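PDB 1VB5: translation initiation factor eIF-2B from Pyrococcus horikoshii, which probably catalyses the exchange of GDP for GTP on initiation factor 2, as a member of the eIF-2B alpha/beta/delta family. Local coordinates for residues 191-196 / 251-256; 61-66 / 185-190; 65-70 / 223-228. All blocks are in the same frame, centred on the assembly; numbering follows the deposited sequence.

Overall arrangement
Coming from the N terminus, the chain reaches residues 61-66, leading into helix 63-71, and interaction 2 sets them against 185-190, closing a loop of 118 residues. Interaction 3 starts from the same stretch, its segment 65-70 overlapping the first at Leu65 and Tyr66, but closes later, on the loop 223-228 after 152 intervening residues. Interaction 1 opens just after interaction 2 closes, so those two stand in series; it closes a 54-residue loop and crosses interaction 3, their segments alternating along the chain. It pairs strands 194-197 and 251-254 of the small antiparallel sheet whose third strand, 187-188, belongs to interaction 2. Together they tie helix 63-71 to this sheet and to the 223-228 loop.

Interaction 1: residues 191-196 / 251-256; sequences DGYVVN and FDVTPW
Val194 and Thr254 make an antiparallel hydrogen-bonded pair in the small three-stranded sheet, where strand 194-197 runs in the middle and strand 251-254 on its outside. The backbone bonds are reciprocal: Val194 N reaches Thr254 O at 2.9 Å and Thr254 N reaches Val194 O at 2.8 Å. Two residues on, Asp252 N gives a 2.7 Å bond to Asn196 O, and Asn196 N answers to Asp252 O. Val195 and Val253 form the non-hydrogen-bonded pair between them. Water 1 donates to Val194 O and also bonds Thr254 OG1, while the polar ends of Asn196 and Asp252 turn to Thr200 OG1 and Tyr201 N at the start of helix 200-209.

Apolar contacts gather on Tyr193. With CG anti to its carbonyl carbon (chi1 -74°), the ring lies alongside the end of the other strand: Trp256 N is over one face, Val253 CG1 lies at its edge, 3.8 Å from CD2, and CE2 touches Pro255 CB. The Tyr193 ring and the five-membered ring of Trp256 form an oblique pair, planes at 89°, with Tyr193 CE1 3.5 Å from Trp256 CD1. An alanine in place of Tyr193 would probably leave Val253 CG1, Pro255 and the Trp256 indole without their shared partner and open a gap between them. Next to this ring, Gly192 O rests against Trp256 CB, 3.3 Å away.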
loop_
_atom_site.group_PDB
_atom_site.type_symbol
_atom_site.label_atom_id
_atom_site.label_comp_id
_atom_site.label_asym_id
_atom_site.label_seq_id
_atom_site.Cartn_x
_atom_site.Cartn_y
_atom_site.Cartn_z
ATOM N N ASP B 191 10.661 -22.810 -6.488
ATOM C CA ASP B 191 10.102 -23.334 -5.246
ATOM C C ASP B 191 8.645 -22.931 -4.974
ATOM O O ASP B 191 8.133 -23.110 -3.872
ATOM C CB ASP B 191 11.016 -22.987 -4.048
ATOM C CG ASP B 191 11.456 -21.522 -4.026
ATOM O OD1 ASP B 191 11.262 -20.804 -5.029
ATOM O OD2 ASP B 191 12.016 -21.093 -2.989
ATOM N N GLY B 192 7.977 -22.390 -5.992
ATOM C CA GLY B 192 6.571 -22.045 -5.846
ATOM C C GLY B 192 6.168 -20.683 -5.316
ATOM O O GLY B 192 4.996 -20.472 -5.004
ATOM N N TYR B 193 7.116 -19.762 -5.207
ATOM C CA TYR B 193 6.809 -18.424 -4.726
ATOM C C TYR B 193 6.384 -17.581 -5.917
ATOM O O TYR B 193 6.758 -17.867 -7.064
ATOM C CB TYR B 193 8.030 -17.812 -4.033
ATOM C CG TYR B 193 8.311 -18.409 -2.667
ATOM C CD1 TYR B 193 8.430 -19.788 -2.500
ATOM C CD2 TYR B 193 8.452 -17.596 -1.540
ATOM C CE1 TYR B 193 8.681 -20.350 -1.242
ATOM C CE2 TYR B 193 8.702 -18.148 -0.271
ATOM C CZ TYR B 193 8.813 -19.524 -0.134
ATOM O OH TYR B 193 9.040 -20.086 1.103
ATOM N N VAL B 194 5.596 -16.547 -5.650
ATOM C CA VAL B 194 5.088 -15.684 -6.706
ATOM C C VAL B 194 5.704 -14.296 -6.694
ATOM O O VAL B 194 5.641 -13.583 -5.691
ATOM C CB VAL B 194 3.554 -15.532 -6.599
ATOM C CG1 VAL B 194 3.028 -14.666 -7.747
ATOM C CG2 VAL B 194 2.897 -16.898 -6.606
ATOM N N VAL B 195 6.311 -13.923 -7.814
ATOM C CA VAL B 195 6.917 -12.607 -7.957
ATOM C C VAL B 195 5.890 -11.756 -8.699
ATOM O O VAL B 195 5.410 -12.135 -9.774
ATOM C CB VAL B 195 8.206 -12.661 -8.786
ATOM C CG1 VAL B 195 8.797 -11.262 -8.909
ATOM C CG2 VAL B 195 9.208 -13.605 -8.130
ATOM N N ASN B 196 5.537 -10.617 -8.119
ATOM C CA ASN B 196 4.548 -9.754 -8.736
ATOM C C ASN B 196 4.731 -8.331 -8.235
ATOM O O ASN B 196 5.566 -8.077 -7.372
ATOM C CB ASN B 196 3.135 -10.268 -8.408
ATOM C CG ASN B 196 2.075 -9.687 -9.327
ATOM O OD1 ASN B 196 2.212 -9.721 -10.552
ATOM N ND2 ASN B 196 1.007 -9.156 -8.744
ATOM N N PHE B 251 8.950 -4.904 -7.734
ATOM C CA PHE B 251 8.389 -6.229 -7.529
ATOM C C PHE B 251 8.665 -6.837 -6.169
ATOM O O PHE B 251 9.653 -6.515 -5.507
ATOM C CB PHE B 251 8.864 -7.181 -8.632
ATOM C CG PHE B 251 8.664 -6.636 -10.016
ATOM C CD1 PHE B 251 9.652 -5.874 -10.625
ATOM C CD2 PHE B 251 7.475 -6.854 -10.697
ATOM C CE1 PHE B 251 9.458 -5.333 -11.902
ATOM C CE2 PHE B 251 7.269 -6.319 -11.968
ATOM C CZ PHE B 251 8.263 -5.557 -12.570
ATOM N N ASP B 252 7.766 -7.724 -5.765
ATOM C CA ASP B 252 7.869 -8.393 -4.487
ATOM C C ASP B 252 7.717 -9.889 -4.634
ATOM O O ASP B 252 7.519 -10.402 -5.734
ATOM C CB ASP B 252 6.783 -7.887 -3.546
ATOM C CG ASP B 252 5.391 -8.479 -3.857
ATOM O OD1 ASP B 252 4.871 -8.297 -4.974
ATOM O OD2 ASP B 252 4.808 -9.124 -2.963
ATOM N N VAL B 253 7.782 -10.574 -3.497
ATOM C CA VAL B 253 7.667 -12.021 -3.449
ATOM C C VAL B 253 6.608 -12.493 -2.450
ATOM O O VAL B 253 6.615 -12.096 -1.282
ATOM C CB VAL B 253 9.014 -12.649 -3.060
ATOM C CG1 VAL B 253 8.917 -14.169 -3.118
ATOM C CG2 VAL B 253 10.103 -12.145 -3.988
ATOM N N THR B 254 5.697 -13.343 -2.917
ATOM C CA THR B 254 4.663 -13.892 -2.054
ATOM C C THR B 254 4.863 -15.397 -1.851
ATOM O O THR B 254 4.906 -16.168 -2.816
ATOM C CB THR B 254 3.249 -13.675 -2.635
ATOM O OG1 THR B 254 2.983 -12.271 -2.758
ATOM C CG2 THR B 254 2.205 -14.303 -1.722
ATOM N N PRO B 255 5.002 -15.834 -0.588
ATOM C CA PRO B 255 5.189 -17.257 -0.282
ATOM C C PRO B 255 3.978 -18.039 -0.775
ATOM O O PRO B 255 2.869 -17.501 -0.829
ATOM C CB PRO B 255 5.290 -17.276 1.243
ATOM C CG PRO B 255 5.900 -15.908 1.563
ATOM C CD PRO B 255 5.122 -15.006 0.629
ATOM N N TRP B 256 4.176 -19.306 -1.121
ATOM C CA TRP B 256 3.063 -20.112 -1.609
ATOM C C TRP B 256 1.993 -20.384 -0.551
ATOM O O TRP B 256 0.830 -20.586 -0.893
ATOM C CB TRP B 256 3.562 -21.448 -2.182
ATOM C CG TRP B 256 4.423 -22.253 -1.243
ATOM C CD1 TRP B 256 5.786 -22.325 -1.242
ATOM C CD2 TRP B 256 3.977 -23.063 -0.146
ATOM N NE1 TRP B 256 6.218 -23.127 -0.214
ATOM C CE2 TRP B 256 5.130 -23.594 0.475
ATOM C CE3 TRP B 256 2.718 -23.395 0.370
ATOM C CZ2 TRP B 256 5.061 -24.438 1.591
ATOM C CZ3 TRP B 256 2.648 -24.231 1.479
ATOM C CH2 TRP B 256 3.815 -24.742 2.079
HETATM O O HOH W 1 4.175 -11.296 -5.154
#

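Interaction 2: residues 61-66 / 185-190; sequences SMASLY and ADMITK
Ala63 N donates a 2.9 Å hydrogen bond to Asp186 O, joining the segment that leads into helix 63-71 to a classic beta bulge in which Asp186 and Met187 both face Val195. The N-H meets the oxygen at 154°, and the donor lies close to the carbonyl plane, tilted 15° from it. Two further groups share that oxygen: Met62 CA makes a CH...O contact with Asp186 O at 3.3 Å, and water 2 donates to it while accepting from Ser64 N. One buried carbonyl is thus held by two hydrogen bonds, from Ala63 N and water 2, and by the C-H of Met62 CA.

Side chains close round this bond. Met62 stays extended beyond CG, laying its chain obliquely across Asp186 so that the methyl CE ends 3.1 Å from Asp186 OD1. On the other flank the Ala63 methyl rests on Met187, CB to CG 3.7 Å. Met187 starts out straight and then bends at the thioether (chi3 -54°), which carries its CE back to the Ser61 carbonyl.

Further out, helix 21-38 backs Met62 through Ala21 and Leu24, and Ser61 OG is bonded to Met233 O and Met235 N. The bulge itself is set by strand 194-197: Asp186 N lies 2.8 Å from Val195 O, and Met187 O lies the same distance from Val195 N.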
loop_
_atom_site.group_PDB
_atom_site.type_symbol
_atom_site.label_atom_id
_atom_site.label_comp_id
_atom_site.label_asym_id
_atom_site.label_seq_id
_atom_site.Cartn_x
_atom_site.Cartn_y
_atom_site.Cartn_z
ATOM N N SER B 61 12.886 -9.773 -13.511
ATOM C CA SER B 61 11.783 -10.216 -12.656
ATOM C C SER B 61 10.692 -10.939 -13.450
ATOM O O SER B 61 9.780 -11.523 -12.868
ATOM C CB SER B 61 11.153 -9.024 -11.919
ATOM O OG SER B 61 12.053 -8.438 -10.990
ATOM N N MET B 62 10.782 -10.892 -14.775
ATOM C CA MET B 62 9.782 -11.540 -15.618
ATOM C C MET B 62 10.301 -12.815 -16.268
ATOM O O MET B 62 11.172 -12.781 -17.140
ATOM C CB MET B 62 9.284 -10.569 -16.690
ATOM C CG MET B 62 8.414 -9.453 -16.135
ATOM S SD MET B 62 7.729 -8.402 -17.423
ATOM C CE MET B 62 6.818 -7.193 -16.443
ATOM N N ALA B 63 9.749 -13.939 -15.830
ATOM C CA ALA B 63 10.144 -15.246 -16.336
ATOM C C ALA B 63 9.799 -15.438 -17.809
ATOM O O ALA B 63 10.413 -16.253 -18.488
ATOM C CB ALA B 63 9.485 -16.340 -15.505
ATOM N N SER B 64 8.817 -14.691 -18.296
ATOM C CA SER B 64 8.404 -14.815 -19.686
ATOM C C SER B 64 9.561 -14.474 -20.617
ATOM O O SER B 64 9.736 -15.108 -21.658
ATOM C CB SER B 64 7.210 -13.903 -19.975
ATOM O OG SER B 64 7.565 -12.543 -19.825
ATOM N N LEU B 65 10.359 -13.480 -20.237
ATOM C CA LEU B 65 11.494 -13.084 -21.055
ATOM C C LEU B 65 12.559 -14.175 -21.069
ATOM O O LEU B 65 13.146 -14.469 -22.113
ATOM C CB LEU B 65 12.083 -11.769 -20.538
ATOM C CG LEU B 65 11.103 -10.594 -20.573
ATOM C CD1 LEU B 65 11.784 -9.336 -20.052
ATOM C CD2 LEU B 65 10.612 -10.384 -21.999
ATOM N N TYR B 66 12.811 -14.775 -19.911
ATOM C CA TYR B 66 13.791 -15.849 -19.813
ATOM C C TYR B 66 13.340 -17.065 -20.632
ATOM O O TYR B 66 14.142 -17.671 -21.341
ATOM C CB TYR B 66 13.980 -16.269 -18.354
ATOM C CG TYR B 66 14.777 -17.545 -18.189
ATOM C CD1 TYR B 66 16.154 -17.514 -17.972
ATOM C CD2 TYR B 66 14.150 -18.793 -18.265
ATOM C CE1 TYR B 66 16.889 -18.696 -17.834
ATOM C CE2 TYR B 66 14.873 -19.978 -18.133
ATOM C CZ TYR B 66 16.235 -19.923 -17.917
ATOM O OH TYR B 66 16.939 -21.098 -17.774
ATOM N N ALA B 185 1.052 -12.473 -12.271
ATOM C CA ALA B 185 2.386 -12.831 -11.822
ATOM C C ALA B 185 3.410 -12.557 -12.912
ATOM O O ALA B 185 3.137 -12.750 -14.101
ATOM C CB ALA B 185 2.431 -14.299 -11.437
ATOM N N ASP B 186 4.585 -12.099 -12.498
ATOM C CA ASP B 186 5.676 -11.824 -13.418
ATOM C C ASP B 186 6.574 -13.057 -13.440
ATOM O O ASP B 186 7.322 -13.276 -14.384
ATOM C CB ASP B 186 6.462 -10.596 -12.950
ATOM C CG ASP B 186 5.637 -9.327 -13.016
ATOM O OD1 ASP B 186 5.455 -8.785 -14.129
ATOM O OD2 ASP B 186 5.152 -8.877 -11.957
ATOM N N MET B 187 6.480 -13.866 -12.392
ATOM C CA MET B 187 7.283 -15.080 -12.296
ATOM C C MET B 187 6.827 -16.003 -11.174
ATOM O O MET B 187 6.413 -15.545 -10.103
ATOM C CB MET B 187 8.758 -14.729 -12.058
ATOM C CG MET B 187 9.648 -15.951 -11.879
ATOM S SD MET B 187 11.339 -15.616 -11.354
ATOM C CE MET B 187 11.884 -14.436 -12.602
ATOM N N ILE B 188 6.883 -17.304 -11.437
ATOM C CA ILE B 188 6.561 -18.306 -10.433
ATOM C C ILE B 188 7.927 -18.967 -10.269
ATOM O O ILE B 188 8.418 -19.621 -11.195
ATOM C CB ILE B 188 5.549 -19.368 -10.931
ATOM C CG1 ILE B 188 4.218 -18.711 -11.330
ATOM C CG2 ILE B 188 5.334 -20.413 -9.844
ATOM C CD1 ILE B 188 3.514 -17.946 -10.212
ATOM N N THR B 189 8.558 -18.771 -9.114
ATOM C CA THR B 189 9.879 -19.336 -8.879
ATOM C C THR B 189 9.852 -20.857 -8.876
ATOM O O THR B 189 8.787 -21.475 -8.872
ATOM C CB THR B 189 10.482 -18.844 -7.541
ATOM O OG1 THR B 189 9.674 -19.296 -6.447
ATOM C CG2 THR B 189 10.543 -17.326 -7.516
ATOM N N LYS B 190 11.039 -21.451 -8.880
ATOM C CA LYS B 190 11.175 -22.897 -8.876
ATOM C C LYS B 190 10.559 -23.509 -7.618
ATOM O O LYS B 190 10.001 -24.602 -7.669
ATOM C CB LYS B 190 12.655 -23.283 -8.959
ATOM C CG LYS B 190 12.883 -24.772 -9.097
ATOM C CD LYS B 190 14.354 -25.131 -9.041
ATOM C CE LYS B 190 14.536 -26.641 -9.144
ATOM N NZ LYS B 190 15.969 -27.042 -9.018
HETATM O O HOH W 2 6.590 -12.958 -17.164
#

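Interaction 3: residues 65-70 / 223-228; sequences LYNLAR and FHPTLK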
loop_
_atom_site.group_PDB
_atom_site.type_symbol
_atom_site.label_atom_id
_atom_site.label_comp_id
_atom_site.label_asym_id
_atom_site.label_seq_id
_atom_site.Cartn_x
_atom_site.Cartn_y
_atom_site.Cartn_z
ATOM N N LEU B 65 10.359 -13.480 -20.237
ATOM C CA LEU B 65 11.494 -13.084 -21.055
ATOM C C LEU B 65 12.559 -14.175 -21.069
ATOM O O LEU B 65 13.146 -14.469 -22.113
ATOM C CB LEU B 65 12.083 -11.769 -20.538
ATOM C CG LEU B 65 11.103 -10.594 -20.573
ATOM C CD1 LEU B 65 11.784 -9.336 -20.052
ATOM C CD2 LEU B 65 10.612 -10.384 -21.999
ATOM N N TYR B 66 12.811 -14.775 -19.911
ATOM C CA TYR B 66 13.791 -15.849 -19.813
ATOM C C TYR B 66 13.340 -17.065 -20.632
ATOM O O TYR B 66 14.142 -17.671 -21.341
ATOM C CB TYR B 66 13.980 -16.269 -18.354
ATOM C CG TYR B 66 14.777 -17.545 -18.189
ATOM C CD1 TYR B 66 16.154 -17.514 -17.972
ATOM C CD2 TYR B 66 14.150 -18.793 -18.265
ATOM C CE1 TYR B 66 16.889 -18.696 -17.834
ATOM C CE2 TYR B 66 14.873 -19.978 -18.133
ATOM C CZ TYR B 66 16.235 -19.923 -17.917
ATOM O OH TYR B 66 16.939 -21.098 -17.774
ATOM N N ASN B 67 12.065 -17.432 -20.521
ATOM C CA ASN B 67 11.560 -18.574 -21.270
ATOM C C ASN B 67 11.522 -18.284 -22.771
ATOM O O ASN B 67 11.698 -19.187 -23.582
ATOM C CB ASN B 67 10.175 -18.989 -20.767
ATOM C CG ASN B 67 10.239 -19.699 -19.428
ATOM O OD1 ASN B 67 11.138 -20.502 -19.188
ATOM N ND2 ASN B 67 9.278 -19.415 -18.553
ATOM N N LEU B 68 11.292 -17.027 -23.137
ATOM C CA LEU B 68 11.279 -16.654 -24.546
ATOM C C LEU B 68 12.680 -16.901 -25.097
ATOM O O LEU B 68 12.845 -17.492 -26.166
ATOM C CB LEU B 68 10.919 -15.172 -24.714
ATOM C CG LEU B 68 11.305 -14.523 -26.056
ATOM C CD1 LEU B 68 10.554 -15.183 -27.202
ATOM C CD2 LEU B 68 11.002 -13.036 -26.012
ATOM N N ALA B 69 13.682 -16.463 -24.338
ATOM C CA ALA B 69 15.082 -16.606 -24.724
ATOM C C ALA B 69 15.516 -18.054 -24.942
ATOM O O ALA B 69 16.262 -18.341 -25.878
ATOM C CB ALA B 69 15.976 -15.948 -23.682
ATOM N N ARG B 70 15.065 -18.962 -24.083
ATOM C CA ARG B 70 15.426 -20.370 -24.223
ATOM C C ARG B 70 14.633 -21.042 -25.337
ATOM O O ARG B 70 15.036 -22.085 -25.848
ATOM C CB ARG B 70 15.184 -21.136 -22.918
ATOM C CG ARG B 70 15.984 -20.639 -21.725
ATOM C CD ARG B 70 17.460 -20.500 -22.048
ATOM N NE ARG B 70 18.244 -20.238 -20.844
ATOM C CZ ARG B 70 19.456 -19.696 -20.841
ATOM N NH1 ARG B 70 20.034 -19.346 -21.984
ATOM N NH2 ARG B 70 20.091 -19.506 -19.692
ATOM N N PHE B 223 6.529 -19.554 -15.526
ATOM C CA PHE B 223 7.157 -20.383 -14.500
ATOM C C PHE B 223 8.650 -20.444 -14.819
ATOM O O PHE B 223 9.031 -20.825 -15.928
ATOM C CB PHE B 223 6.584 -21.810 -14.522
ATOM C CG PHE B 223 5.214 -21.939 -13.905
ATOM C CD1 PHE B 223 4.146 -21.188 -14.377
ATOM C CD2 PHE B 223 4.992 -22.842 -12.867
ATOM C CE1 PHE B 223 2.865 -21.334 -13.828
ATOM C CE2 PHE B 223 3.720 -22.997 -12.312
ATOM C CZ PHE B 223 2.652 -22.238 -12.797
ATOM N N HIS B 224 9.497 -20.052 -13.869
ATOM C CA HIS B 224 10.937 -20.104 -14.101
ATOM C C HIS B 224 11.381 -21.492 -13.644
ATOM O O HIS B 224 11.055 -21.931 -12.536
ATOM C CB HIS B 224 11.655 -19.017 -13.307
ATOM C CG HIS B 224 13.064 -18.781 -13.751
ATOM N ND1 HIS B 224 13.460 -17.626 -14.391
ATOM C CD2 HIS B 224 14.168 -19.555 -13.653
ATOM C CE1 HIS B 224 14.750 -17.698 -14.668
ATOM N NE2 HIS B 224 15.203 -18.859 -14.230
ATOM N N PRO B 225 12.136 -22.204 -14.493
ATOM C CA PRO B 225 12.605 -23.554 -14.174
ATOM C C PRO B 225 13.745 -23.750 -13.184
ATOM O O PRO B 225 13.903 -24.845 -12.648
ATOM C CB PRO B 225 12.952 -24.116 -15.548
ATOM C CG PRO B 225 13.512 -22.914 -16.242
ATOM C CD PRO B 225 12.525 -21.822 -15.863
ATOM N N THR B 226 14.531 -22.714 -12.921
ATOM C CA THR B 226 15.666 -22.882 -12.020
ATOM C C THR B 226 15.829 -21.865 -10.896
ATOM O O THR B 226 16.478 -22.152 -9.893
ATOM C CB THR B 226 16.973 -22.874 -12.823
ATOM O OG1 THR B 226 17.129 -21.596 -13.453
ATOM C CG2 THR B 226 16.941 -23.951 -13.900
ATOM N N LEU B 227 15.260 -20.678 -11.065
ATOM C CA LEU B 227 15.401 -19.620 -10.070
ATOM C C LEU B 227 14.538 -19.821 -8.822
ATOM O O LEU B 227 13.321 -19.982 -8.919
ATOM C CB LEU B 227 15.079 -18.272 -10.725
ATOM C CG LEU B 227 15.457 -16.976 -10.013
ATOM C CD1 LEU B 227 16.961 -16.908 -9.782
ATOM C CD2 LEU B 227 15.004 -15.811 -10.871
ATOM N N LYS B 228 15.184 -19.822 -7.655
ATOM C CA LYS B 228 14.495 -19.983 -6.373
ATOM C C LYS B 228 14.168 -18.601 -5.801
ATOM O O LYS B 228 14.821 -17.617 -6.134
ATOM C CB LYS B 228 15.373 -20.755 -5.379
ATOM C CG LYS B 228 15.555 -22.248 -5.683
ATOM C CD LYS B 228 14.250 -23.024 -5.478
ATOM C CE LYS B 228 14.468 -24.541 -5.465
ATOM N NZ LYS B 228 13.200 -25.307 -5.228
HETATM O O HOH W 3 19.014 -21.262 -15.766
#
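Tyr66 and His224 bring their rings together, centroids 4.2 Å apart and planes at 32°, where helix 63-71 lies against the irregular loop 223-228. Tyr66 has CG anti to the backbone N (chi1 169°), which sends its ring from the helix toward the loop. His224 CE1 sits over one face of that ring, displaced toward the rim and 3.5 Å from Tyr66 CG. The imidazole is enclosed from both faces, by Tyr66 CD2 on one and Leu227 CB on the other, while Thr226 N lies at its edge, in plane. His224 ND1 is buried here and has no polar partner in the model. Farther along, Tyr66 CE2 touches Pro225 CG at 3.7 Å, and the hydroxyl is joined to Thr226 OG1 through water 3. Arg70 NE makes a weak but straight bond to the same hydroxyl.

At Asn67, chi1 of -74° carries the amide to the loop, where ND2 donates to Phe223 O at 3.0 Å. The N-H points almost straight at the oxygen, which lies in the amide plane, yet the donor stands above the plane of the Phe223 carbonyl. ND2 also bonds Tyr221 O, so two loop carbonyls fix the rotation of the amide. Asn67 OD1 lies at the edge of the Tyr66 ring and packs near Pro225 CD.

Behind the helix, Leu65 and Leu68 pack on helix 41-58. The loop is bonded through His224 to Ile188 of strand 187-188, and Phe223 reaches strand 261-264 of the large sheet, so this surface contact joins the helical part to the Rossmann-like part of the chain.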